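Local coordinates for protein carboxypeptidase Y inhibitor (Saccharomyces cerevisiae, PDB 1WPX) that inhibits the serine protease carboxypeptidase Y specifically and potently, as a member of the phosphatidylethanolamine-binding protein family, at residues B[165-170]-B[207-212]; B[91-96]-B[112-117]; B[37-42]-B[62-67]. All blocks are in the same frame, centred on the assembly; numbering follows the deposited sequence.

Contact 1 (B[165-170]-B[207-212]); sequences VFLLYK and LQLVAS
Leu209 lays its CD2 methyl over the middle of the Tyr169 ring, 4.3 Å from the ring centroid and only 12° off the ring normal, which meets the geometry of a CH-pi contact. The branch point comes near too: Leu209 CG stands 3.7 Å from Tyr169 CE2. Leu207 reaches the same tyrosine from a different direction, crossing it at about a right angle with its CB 3.6 Å from Tyr169 CD2. The ring is placed for both leucines by a first torsion of -69°, which sets Tyr169 CG beside its own backbone N and opposite its carbonyl carbon. Further along, Ser212 turns its hydroxyl back on the neighbouring strand and donates from OG to Phe166 O at 2.9 Å. Leu167, Tyr169, Leu209 and Ser212 line one face of the sheet. On the other, Leu168 meets Ala211 through their CB atoms, while the extended chains of Lys170 and Gln208 run side by side in the same direction.

Backbone bonds position this first shell. Lys170 and Gln208 bond to each other in both directions, and Leu168 N donates to Ala211 O at 2.9 Å. Leu168 O takes Val210 N at 2.7 Å and, in addition, a weak bond from Ala211 N at 3.4 Å. One layer out, Val198 and Ala202 of helix 198-203 pack on Tyr169, and Phe166 meets the Phe64 ring at a steep angle between planes. Two residues, Val210 and Ala211, thus stand opposite the single Leu168 and shift the register by one: a classic beta bulge in the antiparallel sheet of the phosphatidylethanolamine-binding protein fold.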
# COMPACT_ATOMS: atom_id res chain seq x y z
N VAL B 165 12.27 -14.39 12.30
CA VAL B 165 11.44 -15.25 11.45
C VAL B 165 10.53 -16.29 12.10
O VAL B 165 10.98 -17.17 12.83
CB VAL B 165 12.34 -15.97 10.42
CG1 VAL B 165 11.49 -16.62 9.34
CG2 VAL B 165 13.32 -14.97 9.81
N PHE B 166 9.24 -16.20 11.79
CA PHE B 166 8.26 -17.17 12.28
C PHE B 166 8.05 -18.21 11.19
O PHE B 166 7.90 -17.85 10.01
CB PHE B 166 6.92 -16.49 12.59
CG PHE B 166 6.95 -15.62 13.81
CD1 PHE B 166 7.03 -14.24 13.69
CD2 PHE B 166 6.88 -16.19 15.08
CE1 PHE B 166 7.05 -13.43 14.83
CE2 PHE B 166 6.90 -15.39 16.22
CZ PHE B 166 6.98 -14.00 16.09
N LEU B 167 8.04 -19.48 11.57
CA LEU B 167 7.84 -20.57 10.61
C LEU B 167 6.84 -21.60 11.13
O LEU B 167 6.93 -22.04 12.29
CB LEU B 167 9.16 -21.28 10.30
CG LEU B 167 10.31 -20.43 9.76
CD1 LEU B 167 11.18 -19.97 10.91
CD2 LEU B 167 11.15 -21.23 8.79
N LEU B 168 5.88 -21.96 10.29
CA LEU B 168 4.87 -22.94 10.66
C LEU B 168 5.15 -24.27 9.95
O LEU B 168 5.21 -24.33 8.72
CB LEU B 168 3.47 -22.44 10.29
CG LEU B 168 2.32 -23.36 10.70
CD1 LEU B 168 2.21 -23.36 12.21
CD2 LEU B 168 1.01 -22.88 10.09
N TYR B 169 5.31 -25.33 10.73
CA TYR B 169 5.58 -26.65 10.17
C TYR B 169 4.47 -27.65 10.47
O TYR B 169 3.82 -27.59 11.51
CB TYR B 169 6.88 -27.24 10.72
CG TYR B 169 8.14 -26.55 10.26
CD1 TYR B 169 8.66 -25.46 10.97
CD2 TYR B 169 8.83 -27.01 9.14
CE1 TYR B 169 9.84 -24.84 10.56
CE2 TYR B 169 10.01 -26.40 8.72
CZ TYR B 169 10.51 -25.31 9.44
OH TYR B 169 11.69 -24.72 9.04
N LYS B 170 4.24 -28.56 9.53
CA LYS B 170 3.24 -29.61 9.73
C LYS B 170 4.04 -30.82 10.20
O LYS B 170 5.03 -31.18 9.57
CB LYS B 170 2.54 -29.96 8.43
CG LYS B 170 1.59 -31.13 8.58
CD LYS B 170 1.20 -31.72 7.24
CE LYS B 170 0.39 -33.00 7.44
NZ LYS B 170 -0.07 -33.59 6.14
N LEU B 207 9.90 -32.43 9.31
CA LEU B 207 8.82 -31.46 9.39
C LEU B 207 8.59 -30.82 8.02
O LEU B 207 9.53 -30.63 7.26
CB LEU B 207 9.14 -30.37 10.42
CG LEU B 207 9.49 -30.86 11.84
CD1 LEU B 207 9.41 -29.68 12.79
CD2 LEU B 207 8.53 -31.95 12.27
N GLN B 208 7.34 -30.50 7.72
CA GLN B 208 7.01 -29.90 6.43
C GLN B 208 6.67 -28.42 6.60
O GLN B 208 5.66 -28.08 7.22
CB GLN B 208 5.81 -30.63 5.82
CG GLN B 208 5.62 -30.41 4.33
CD GLN B 208 4.25 -30.85 3.84
OE1 GLN B 208 3.76 -31.92 4.21
NE2 GLN B 208 3.63 -30.04 2.99
N LEU B 209 7.51 -27.54 6.05
CA LEU B 209 7.29 -26.09 6.13
C LEU B 209 6.00 -25.73 5.40
O LEU B 209 5.81 -26.13 4.25
CB LEU B 209 8.44 -25.34 5.47
CG LEU B 209 8.91 -24.02 6.09
CD1 LEU B 209 9.46 -23.12 4.98
CD2 LEU B 209 7.78 -23.33 6.82
N VAL B 210 5.12 -24.98 6.05
CA VAL B 210 3.86 -24.59 5.43
C VAL B 210 3.71 -23.09 5.24
O VAL B 210 3.11 -22.65 4.26
CB VAL B 210 2.65 -25.13 6.24
CG1 VAL B 210 1.35 -24.49 5.77
CG2 VAL B 210 2.55 -26.64 6.07
N ALA B 211 4.26 -22.30 6.16
CA ALA B 211 4.15 -20.85 6.06
C ALA B 211 5.23 -20.11 6.84
O ALA B 211 5.93 -20.71 7.67
CB ALA B 211 2.78 -20.40 6.53
N SER B 212 5.35 -18.81 6.58
CA SER B 212 6.34 -17.97 7.26
C SER B 212 6.06 -16.47 7.15
O SER B 212 5.58 -15.98 6.14
CB SER B 212 7.73 -18.25 6.69
OG SER B 212 8.69 -17.42 7.30

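Contact 2 (B[91-96]-B[112-117]); sequences TLVMTD and HLVECD. With SO4 (sulfate ion), chain G.
Met94 runs out with CG anti to the backbone N (chi1 -172°) and then bends at its last torsion (134°), which folds the CE methyl against His112, 3.5 Å from His112 CB. The methyl also nears the imidazole, obliquely, at 3.6 Å from CG of the same histidine. His112 sets its CG beside its own backbone N (chi1 -80°), and the ring projects past the end of Met94 toward Asp96, whose CB lies at the ring's edge. There His112 NE2 donates to sulfate O4 at 2.7 Å, the sulfur lying at the ring's edge, in its plane. Asp96 OD2 lies 2.6 Å from the same O4. Met151 O accepts from His112 ND1, fixing the ring's rotation from its other nitrogen; His162 ND1 bonds to Asp96 OD2 and Asp98 N to its OD1. Ala154 N and Tyr164 OH also bind the sulfate, an ion probably taken from the crystallisation liquor. This site, beside the Asp-Pro-Asp-Ala-Pro sequence that starts at Asp96, is consistent with the anion-binding pocket of the phosphatidylethanolamine-binding protein family.

The backbone brings His112 there through a classic beta bulge, His112 and Leu113 both facing Met94. Met94 O accepts from His112 N at 2.9 Å and from Leu113 N at 3.3 Å. Beyond the bulge the antiparallel ladder is regular, with Leu92 and Glu115 bonded in both directions. Met94 CB packs 3.7 Å from Leu113 CB, and on the other face Val93 CG2 and Val114 CG2 touch at 4.2 Å.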
# COMPACT_ATOMS: atom_id res chain seq x y z
N THR B 91 3.90 -27.18 14.29
CA THR B 91 5.00 -26.66 15.09
C THR B 91 5.26 -25.23 14.65
O THR B 91 5.42 -24.94 13.46
CB THR B 91 6.28 -27.50 14.92
OG1 THR B 91 6.19 -28.67 15.74
CG2 THR B 91 7.51 -26.69 15.31
N LEU B 92 5.31 -24.34 15.63
CA LEU B 92 5.54 -22.92 15.40
C LEU B 92 6.92 -22.56 15.93
O LEU B 92 7.21 -22.72 17.12
CB LEU B 92 4.45 -22.12 16.12
CG LEU B 92 4.04 -20.76 15.57
CD1 LEU B 92 4.03 -20.75 14.04
CD2 LEU B 92 2.66 -20.46 16.10
N VAL B 93 7.77 -22.05 15.04
CA VAL B 93 9.13 -21.67 15.39
C VAL B 93 9.42 -20.18 15.21
O VAL B 93 8.82 -19.52 14.38
CB VAL B 93 10.14 -22.46 14.51
CG1 VAL B 93 11.55 -21.91 14.70
CG2 VAL B 93 10.10 -23.93 14.86
N MET B 94 10.34 -19.66 16.02
CA MET B 94 10.78 -18.28 15.91
C MET B 94 12.30 -18.27 16.03
O MET B 94 12.84 -18.69 17.05
CB MET B 94 10.18 -17.38 16.99
CG MET B 94 10.48 -15.90 16.73
SD MET B 94 9.88 -14.77 18.00
CE MET B 94 11.33 -13.74 18.23
N THR B 95 12.98 -17.81 14.99
CA THR B 95 14.43 -17.79 15.04
C THR B 95 15.03 -16.50 14.46
O THR B 95 14.41 -15.81 13.65
CB THR B 95 15.02 -18.99 14.28
OG1 THR B 95 16.43 -19.10 14.56
CG2 THR B 95 14.80 -18.84 12.78
N ASP B 96 16.26 -16.20 14.90
CA ASP B 96 17.00 -15.03 14.45
C ASP B 96 18.29 -15.53 13.79
O ASP B 96 19.15 -16.09 14.47
CB ASP B 96 17.33 -14.13 15.64
CG ASP B 96 18.23 -12.96 15.27
OD1 ASP B 96 18.60 -12.83 14.08
OD2 ASP B 96 18.58 -12.16 16.17
N HIS B 112 14.30 -18.58 19.59
CA HIS B 112 13.41 -17.75 20.39
C HIS B 112 12.13 -18.44 20.84
O HIS B 112 11.57 -18.11 21.89
CB HIS B 112 13.06 -16.48 19.60
CG HIS B 112 14.13 -15.43 19.65
ND1 HIS B 112 14.27 -14.56 20.71
CD2 HIS B 112 15.12 -15.13 18.78
CE1 HIS B 112 15.30 -13.77 20.49
NE2 HIS B 112 15.84 -14.09 19.33
N LEU B 113 11.66 -19.40 20.05
CA LEU B 113 10.42 -20.07 20.38
C LEU B 113 10.23 -21.33 19.56
O LEU B 113 10.66 -21.41 18.40
CB LEU B 113 9.26 -19.10 20.16
CG LEU B 113 7.78 -19.47 20.35
CD1 LEU B 113 7.30 -20.23 19.14
CD2 LEU B 113 7.60 -20.27 21.63
N VAL B 114 9.61 -22.33 20.19
CA VAL B 114 9.32 -23.61 19.55
C VAL B 114 8.14 -24.27 20.25
O VAL B 114 8.30 -24.85 21.32
CB VAL B 114 10.52 -24.59 19.62
CG1 VAL B 114 10.09 -25.95 19.10
CG2 VAL B 114 11.66 -24.07 18.79
N GLU B 115 6.97 -24.17 19.64
CA GLU B 115 5.75 -24.76 20.18
C GLU B 115 5.34 -25.93 19.29
O GLU B 115 5.29 -25.79 18.07
CB GLU B 115 4.63 -23.74 20.19
CG GLU B 115 4.22 -23.27 21.55
CD GLU B 115 2.93 -22.49 21.49
OE1 GLU B 115 2.94 -21.41 20.85
OE2 GLU B 115 1.93 -22.96 22.06
N CYS B 116 5.02 -27.07 19.90
CA CYS B 116 4.63 -28.23 19.12
C CYS B 116 3.29 -28.82 19.51
O CYS B 116 2.68 -28.43 20.51
CB CYS B 116 5.70 -29.32 19.24
SG CYS B 116 7.37 -28.74 18.91
N ASP B 117 2.83 -29.77 18.69
CA ASP B 117 1.57 -30.45 18.90
C ASP B 117 0.42 -29.44 18.97
O ASP B 117 -0.43 -29.51 19.86
CB ASP B 117 1.62 -31.27 20.19
CG ASP B 117 2.92 -32.04 20.33
OD1 ASP B 117 3.32 -32.75 19.38
OD2 ASP B 117 3.55 -31.93 21.41
S SO4 G . 18.56 -12.10 19.67
O1 SO4 G . 19.01 -12.87 20.84
O2 SO4 G . 17.36 -11.32 20.03
O3 SO4 G . 19.64 -11.18 19.25
O4 SO4 G . 18.25 -13.02 18.56

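Contact 3 (B[37-42]-B[62-67])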
# COMPACT_ATOMS: atom_id res chain seq x y z
N LEU B 37 0.76 -16.87 7.21
CA LEU B 37 0.75 -16.81 8.66
C LEU B 37 0.62 -15.39 9.19
O LEU B 37 1.55 -14.58 9.07
CB LEU B 37 2.04 -17.43 9.20
CG LEU B 37 2.16 -17.62 10.72
CD1 LEU B 37 1.14 -18.63 11.23
CD2 LEU B 37 3.57 -18.09 11.03
N ALA B 38 -0.53 -15.08 9.78
CA ALA B 38 -0.73 -13.75 10.34
C ALA B 38 -0.26 -13.82 11.79
O ALA B 38 -0.68 -14.69 12.54
CB ALA B 38 -2.19 -13.36 10.28
N VAL B 39 0.62 -12.91 12.16
CA VAL B 39 1.16 -12.86 13.50
C VAL B 39 1.01 -11.44 14.01
O VAL B 39 1.20 -10.48 13.26
CB VAL B 39 2.65 -13.26 13.50
CG1 VAL B 39 3.18 -13.34 14.93
CG2 VAL B 39 2.83 -14.59 12.77
N GLU B 40 0.68 -11.30 15.29
CA GLU B 40 0.50 -9.99 15.89
C GLU B 40 0.80 -9.98 17.39
O GLU B 40 0.47 -10.93 18.10
CB GLU B 40 -0.93 -9.51 15.67
CG GLU B 40 -1.22 -8.18 16.28
CD GLU B 40 -2.70 -7.85 16.24
OE1 GLU B 40 -3.48 -8.60 16.86
OE2 GLU B 40 -3.06 -6.85 15.58
N TYR B 41 1.44 -8.91 17.86
CA TYR B 41 1.76 -8.77 19.28
C TYR B 41 0.64 -7.98 19.93
O TYR B 41 0.24 -8.26 21.05
CB TYR B 41 3.09 -8.05 19.45
CG TYR B 41 4.27 -8.93 19.14
CD1 TYR B 41 4.75 -9.84 20.08
CD2 TYR B 41 4.91 -8.87 17.90
CE1 TYR B 41 5.83 -10.68 19.80
CE2 TYR B 41 5.99 -9.70 17.61
CZ TYR B 41 6.44 -10.59 18.56
OH TYR B 41 7.51 -11.40 18.27
N SER B 42 0.16 -6.98 19.20
CA SER B 42 -0.93 -6.12 19.65
C SER B 42 -1.47 -5.39 18.43
O SER B 42 -0.80 -5.30 17.40
CB SER B 42 -0.45 -5.12 20.70
OG SER B 42 0.49 -4.21 20.14
N PRO B 62 3.36 -13.56 20.85
CA PRO B 62 2.34 -13.07 19.91
C PRO B 62 1.25 -14.08 19.60
O PRO B 62 1.36 -15.26 19.92
CB PRO B 62 3.17 -12.73 18.68
CG PRO B 62 4.16 -13.85 18.67
CD PRO B 62 4.59 -13.92 20.12
N GLN B 63 0.18 -13.60 18.96
CA GLN B 63 -0.94 -14.45 18.56
C GLN B 63 -0.72 -14.85 17.10
O GLN B 63 -0.09 -14.12 16.33
CB GLN B 63 -2.25 -13.70 18.68
CG GLN B 63 -2.54 -13.21 20.07
CD GLN B 63 -3.82 -12.40 20.13
OE1 GLN B 63 -4.91 -12.92 19.87
NE2 GLN B 63 -3.69 -11.11 20.47
N PHE B 64 -1.26 -16.01 16.72
CA PHE B 64 -1.10 -16.51 15.35
C PHE B 64 -2.42 -16.90 14.71
O PHE B 64 -3.40 -17.22 15.39
CB PHE B 64 -0.18 -17.73 15.35
CG PHE B 64 1.17 -17.48 15.95
CD1 PHE B 64 2.23 -17.06 15.16
CD2 PHE B 64 1.38 -17.68 17.32
CE1 PHE B 64 3.50 -16.84 15.71
CE2 PHE B 64 2.64 -17.47 17.88
CZ PHE B 64 3.70 -17.05 17.08
N GLN B 65 -2.44 -16.87 13.38
CA GLN B 65 -3.60 -17.26 12.59
C GLN B 65 -3.06 -17.84 11.30
O GLN B 65 -2.09 -17.32 10.75
CB GLN B 65 -4.50 -16.08 12.26
CG GLN B 65 -5.67 -16.48 11.34
CD GLN B 65 -6.47 -15.30 10.83
OE1 GLN B 65 -5.93 -14.40 10.18
NE2 GLN B 65 -7.77 -15.29 11.10
N PHE B 66 -3.69 -18.90 10.82
CA PHE B 66 -3.27 -19.54 9.58
C PHE B 66 -4.40 -19.48 8.57
O PHE B 66 -5.52 -19.87 8.85
CB PHE B 66 -2.87 -20.99 9.83
CG PHE B 66 -2.48 -21.74 8.58
CD1 PHE B 66 -1.44 -21.28 7.77
CD2 PHE B 66 -3.13 -22.91 8.23
CE1 PHE B 66 -1.07 -21.98 6.63
CE2 PHE B 66 -2.76 -23.62 7.08
CZ PHE B 66 -1.73 -23.15 6.28
N THR B 67 -4.10 -18.94 7.39
CA THR B 67 -5.10 -18.86 6.35
C THR B 67 -4.67 -19.79 5.25
O THR B 67 -3.61 -19.62 4.64
CB THR B 67 -5.24 -17.42 5.79
OG1 THR B 67 -5.91 -16.60 6.75
CG2 THR B 67 -6.04 -17.42 4.50
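Tyr41 and Pro62 meet ring against ring where the ladder ends: Pro62 CB lies over one face of the tyrosine, displaced toward the rim, 3.7 Å from the ring centroid and 19° off its normal. The two side chains point the same way, and Pro62 CD also approaches Tyr41 CE1, at 3.5 Å. Chi1 of -76° in Tyr41 places CG beside the backbone N, and although the CB bond points away from Pro62 the ring comes back alongside it, just where the chain turns a corner. The hydroxyl bonds to Tyr150 OH, so an alanine here would probably strip the ring from one side of Pro62 and leave the Tyr150 hydroxyl without its mate.

The antiparallel strands are tied by two reciprocal backbone pairs, Ala38 with Gln65 and Glu40 with Gln63, the shortest being Gln63 N to Glu40 O at 2.8 Å. Between them, on the face shared with Leu37, Val39 runs beside Phe64 with its CG2 3.5 Å from Phe64 CD1. Its other methyl, Val39 CG1, touches Pro62 CB at 3.8 Å.

Gln65 NE2, on the opposite face, bonds to the backbone of another protein's chain, which also packs on Glu40 and Gln63. Val39, Tyr41 and Pro62 press instead on Phe166 of strand 162-170, while Leu37 and Phe64 rest on Leu92 of strand 90-96.

How the contacts relate
Contacts 1 and 2 share a sheet, their centres about 9 Å apart: strand 165-170 lies between its two partners, with probable hydrogen bonds from Tyr169 N to Thr91 O (2.8 Å) and from Val93 N to Leu167 O (2.9 Å). Contact 3 lies about 13 Å, centre to centre, from each of them and meets both by side-chain packing. Phe64 CE1 touches contact 1 at Phe166 CD2, 3.5 Å away. On contact 2, Phe64 CD2 comes within 3.3 Å of Leu92 CD2, so this one ring joins all three. The sulfate sits at the Asp96 end of contact 2, whereas the other protein's chain is met by contact 3, so anion site and that interface fall to different contacts.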